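Local coordinates for protein endoglucanase (Ruminococcus champanellensis, PDB 6WQV) that probably hydrolyses internal beta-1,4 linkages in cellulose and related plant polysaccharides, as a broad-specificity family 5 endoglucanase, at residues T36-L41 / W80-G85. Residues are numbered along the deposited sequence; the frame is centred on the assembly and turned at random.
Sequences TTTSWL and WIDHTG
Asp82 swings CG beside its own backbone N (chi1 -57°), which carries the carboxylate across to Thr37 and Thr38, at the start of the turn that ends at Leu41, while Thr38 sets OG1 anti to its carbonyl carbon (chi1 -41°), facing that carboxylate. The two oxygens then divide the work. OD1 of Asp82 takes the hydroxyl OG1 of Thr38 at 2.7 Å through its syn lone pair. OD2 of Asp82 accepts the backbone N of Thr37 at 2.9 Å; the N-H points almost straight at it (167°), yet the donor stands well above the carboxylate plane. Next to these bonds CA of Thr36 comes to 3.3 Å from OD2 of Asp82, and the methyls CG2 of Thr36 and CG2 of Ile81 lie loosely against each other at 4.2 Å. The hydroxyl of Thr37 turns instead to its own loop, giving OG1 to the carbonyl O of Leu41 at 2.8 Å, in the carbonyl plane. The contact ties the loop after the first strand of the TIM barrel to the loop after the second; Thr36 also touches Trp53, a residue of the glycan pocket. Because each oxygen of the buried Asp82 accepts a hydrogen bond, the carboxylate is probably ionised, and the two bonds would hold its rotation.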
ATOM      1  N   THR A  36     -13.555   6.340  -1.997  1.00 13.30           N
ATOM      2  CA  THR A  36     -14.300   6.483  -3.238  1.00 15.40           C
ATOM      3  C   THR A  36     -15.749   6.857  -2.950  1.00 16.16           C
ATOM      4  O   THR A  36     -16.288   6.562  -1.879  1.00 16.05           O
ATOM      5  CB  THR A  36     -14.268   5.193  -4.071  1.00 15.83           C
ATOM      6  OG1 THR A  36     -14.806   4.103  -3.309  1.00 17.14           O
ATOM      7  CG2 THR A  36     -12.851   4.853  -4.506  1.00 16.68           C
ATOM      8  N   THR A  37     -16.377   7.516  -3.934  1.00 15.36           N
ATOM      9  CA  THR A  37     -17.776   7.931  -3.880  1.00 16.06           C
ATOM     10  C   THR A  37     -18.489   7.539  -5.168  1.00 17.07           C
ATOM     11  O   THR A  37     -19.572   8.057  -5.462  1.00 18.71           O
ATOM     12  CB  THR A  37     -17.886   9.441  -3.678  1.00 18.19           C
ATOM     13  OG1 THR A  37     -17.315  10.117  -4.805  1.00 18.55           O
ATOM     14  CG2 THR A  37     -17.128   9.860  -2.431  1.00 18.97           C
ATOM     15  N   THR A  38     -17.889   6.622  -5.928  1.00 17.19           N
ATOM     16  CA  THR A  38     -18.282   6.387  -7.311  1.00 18.22           C
ATOM     17  C   THR A  38     -19.759   6.052  -7.455  1.00 21.51           C
ATOM     18  O   THR A  38     -20.382   6.424  -8.457  1.00 23.54           O
ATOM     19  CB  THR A  38     -17.432   5.239  -7.858  1.00 17.98           C
ATOM     20  OG1 THR A  38     -16.076   5.383  -7.406  1.00 17.08           O
ATOM     21  CG2 THR A  38     -17.479   5.220  -9.369  1.00 19.31           C
ATOM     22  N   SER A  39     -20.333   5.354  -6.485  1.00 22.55           N
ATOM     23  CA  SER A  39     -21.683   4.831  -6.634  1.00 28.34           C
ATOM     24  C   SER A  39     -22.773   5.833  -6.279  1.00 29.48           C
ATOM     25  O   SER A  39     -23.954   5.493  -6.406  1.00 32.46           O
ATOM     26  CB  SER A  39     -21.847   3.589  -5.757  1.00 32.59           C
ATOM     27  OG  SER A  39     -21.755   3.944  -4.385  1.00 36.30           O
ATOM     28  N   TRP A  40     -22.427   7.046  -5.839  1.00 25.62           N
ATOM     29  CA  TRP A  40     -23.455   8.010  -5.468  1.00 25.19           C
ATOM     30  C   TRP A  40     -23.066   9.458  -5.758  1.00 25.34           C
ATOM     31  O   TRP A  40     -23.939  10.333  -5.807  1.00 26.48           O
ATOM     32  CB  TRP A  40     -23.817   7.859  -3.984  1.00 25.87           C
ATOM     33  CG  TRP A  40     -22.672   8.162  -3.075  1.00 24.47           C
ATOM     34  CD1 TRP A  40     -21.653   7.324  -2.736  1.00 22.42           C
ATOM     35  CD2 TRP A  40     -22.418   9.395  -2.398  1.00 23.73           C
ATOM     36  NE1 TRP A  40     -20.779   7.957  -1.892  1.00 23.16           N
ATOM     37  CE2 TRP A  40     -21.230   9.232  -1.665  1.00 23.49           C
ATOM     38  CE3 TRP A  40     -23.086  10.622  -2.339  1.00 25.18           C
ATOM     39  CZ2 TRP A  40     -20.690  10.246  -0.883  1.00 25.69           C
ATOM     40  CZ3 TRP A  40     -22.549  11.629  -1.562  1.00 27.14           C
ATOM     41  CH2 TRP A  40     -21.363  11.434  -0.843  1.00 28.08           C
ATOM     42  N   LEU A  41     -21.777   9.726  -5.953  1.00 22.08           N
ATOM     43  CA  LEU A  41     -21.293  11.076  -6.245  1.00 23.12           C
ATOM     44  C   LEU A  41     -20.191  10.993  -7.294  1.00 22.86           C
ATOM     45  O   LEU A  41     -19.020  10.744  -6.960  1.00 22.12           O
ATOM     46  CB  LEU A  41     -20.796  11.769  -4.981  1.00 23.56           C
ATOM     47  CG  LEU A  41     -20.316  13.217  -5.109  1.00 23.97           C
ATOM     48  CD1 LEU A  41     -21.443  14.154  -5.490  1.00 26.67           C
ATOM     49  CD2 LEU A  41     -19.662  13.637  -3.794  1.00 24.92           C
ATOM     50  N   TRP A  80      -7.772   7.353  -7.630  1.00 11.90           N
ATOM     51  CA  TRP A  80      -7.833   8.385  -8.654  1.00 11.58           C
ATOM     52  C   TRP A  80      -9.105   8.334  -9.483  1.00 10.58           C
ATOM     53  O   TRP A  80      -9.419   9.313 -10.168  1.00 12.92           O
ATOM     54  CB  TRP A  80      -6.610   8.246  -9.572  1.00 11.38           C
ATOM     55  CG  TRP A  80      -5.296   8.296  -8.827  1.00  9.23           C
ATOM     56  CD1 TRP A  80      -4.665   7.257  -8.198  1.00 10.28           C
ATOM     57  CD2 TRP A  80      -4.458   9.451  -8.631  1.00 11.45           C
ATOM     58  NE1 TRP A  80      -3.485   7.691  -7.634  1.00 10.25           N
ATOM     59  CE2 TRP A  80      -3.340   9.028  -7.881  1.00 11.25           C
ATOM     60  CE3 TRP A  80      -4.547  10.794  -9.015  1.00 12.18           C
ATOM     61  CZ2 TRP A  80      -2.320   9.906  -7.503  1.00 11.49           C
ATOM     62  CZ3 TRP A  80      -3.526  11.662  -8.645  1.00 12.30           C
ATOM     63  CH2 TRP A  80      -2.426  11.212  -7.904  1.00 11.98           C
ATOM     64  N   ILE A  81      -9.866   7.241  -9.394  1.00 12.53           N
ATOM     65  CA  ILE A  81     -10.984   7.006 -10.307  1.00 13.87           C
ATOM     66  C   ILE A  81     -11.980   8.166 -10.311  1.00 14.36           C
ATOM     67  O   ILE A  81     -12.437   8.603 -11.371  1.00 15.99           O
ATOM     68  CB  ILE A  81     -11.655   5.657  -9.995  1.00 14.51           C
ATOM     69  CG1 ILE A  81     -12.787   5.371 -10.977  1.00 15.27           C
ATOM     70  CG2 ILE A  81     -12.184   5.624  -8.562  1.00 14.51           C
ATOM     71  CD1 ILE A  81     -13.426   4.006 -10.789  1.00 19.98           C
ATOM     72  N   ASP A  82     -12.355   8.670  -9.132  1.00 13.66           N
ATOM     73  CA  ASP A  82     -13.368   9.722  -9.096  1.00 15.19           C
ATOM     74  C   ASP A  82     -12.816  11.090  -9.480  1.00 14.89           C
ATOM     75  O   ASP A  82     -13.566  12.077  -9.449  1.00 18.19           O
ATOM     76  CB  ASP A  82     -14.030   9.810  -7.720  1.00 16.21           C
ATOM     77  CG  ASP A  82     -14.659   8.510  -7.294  1.00 16.77           C
ATOM     78  OD1 ASP A  82     -15.314   7.845  -8.130  1.00 16.42           O
ATOM     79  OD2 ASP A  82     -14.491   8.153  -6.110  1.00 14.84           O
ATOM     80  N   HIS A  83     -11.528  11.161  -9.832  1.00 13.45           N
ATOM     81  CA  HIS A  83     -10.843  12.392 -10.216  1.00 13.75           C
ATOM     82  C   HIS A  83     -10.198  12.271 -11.588  1.00 15.33           C
ATOM     83  O   HIS A  83      -9.296  13.050 -11.912  1.00 15.91           O
ATOM     84  CB  HIS A  83      -9.773  12.725  -9.172  1.00 14.31           C
ATOM     85  CG  HIS A  83     -10.246  12.521  -7.771  1.00 14.56           C
ATOM     86  ND1 HIS A  83     -10.992  13.464  -7.099  1.00 15.68           N
ATOM     87  CD2 HIS A  83     -10.147  11.453  -6.943  1.00 14.00           C
ATOM     88  CE1 HIS A  83     -11.309  12.999  -5.903  1.00 14.65           C
ATOM     89  NE2 HIS A  83     -10.798  11.787  -5.780  1.00 13.91           N
ATOM     90  N   THR A  84     -10.624  11.295 -12.383  1.00 13.85           N
ATOM     91  CA  THR A  84     -10.045  11.009 -13.689  1.00 15.71           C
ATOM     92  C   THR A  84     -11.088  11.270 -14.766  1.00 17.16           C
ATOM     93  O   THR A  84     -12.226  10.800 -14.658  1.00 18.46           O
ATOM     94  CB  THR A  84      -9.597   9.545 -13.756  1.00 13.62           C
ATOM     95  OG1 THR A  84      -8.608   9.270 -12.757  1.00 15.17           O
ATOM     96  CG2 THR A  84      -9.008   9.215 -15.117  1.00 15.18           C
ATOM     97  N   GLY A  85     -10.692  11.997 -15.810  1.00 15.39           N
ATOM     98  CA  GLY A  85     -11.576  12.324 -16.908  1.00 18.00           C
ATOM     99  C   GLY A  85     -11.752  11.177 -17.888  1.00 19.32           C
ATOM    100  O   GLY A  85     -11.284  10.056 -17.684  1.00 18.76           O
TER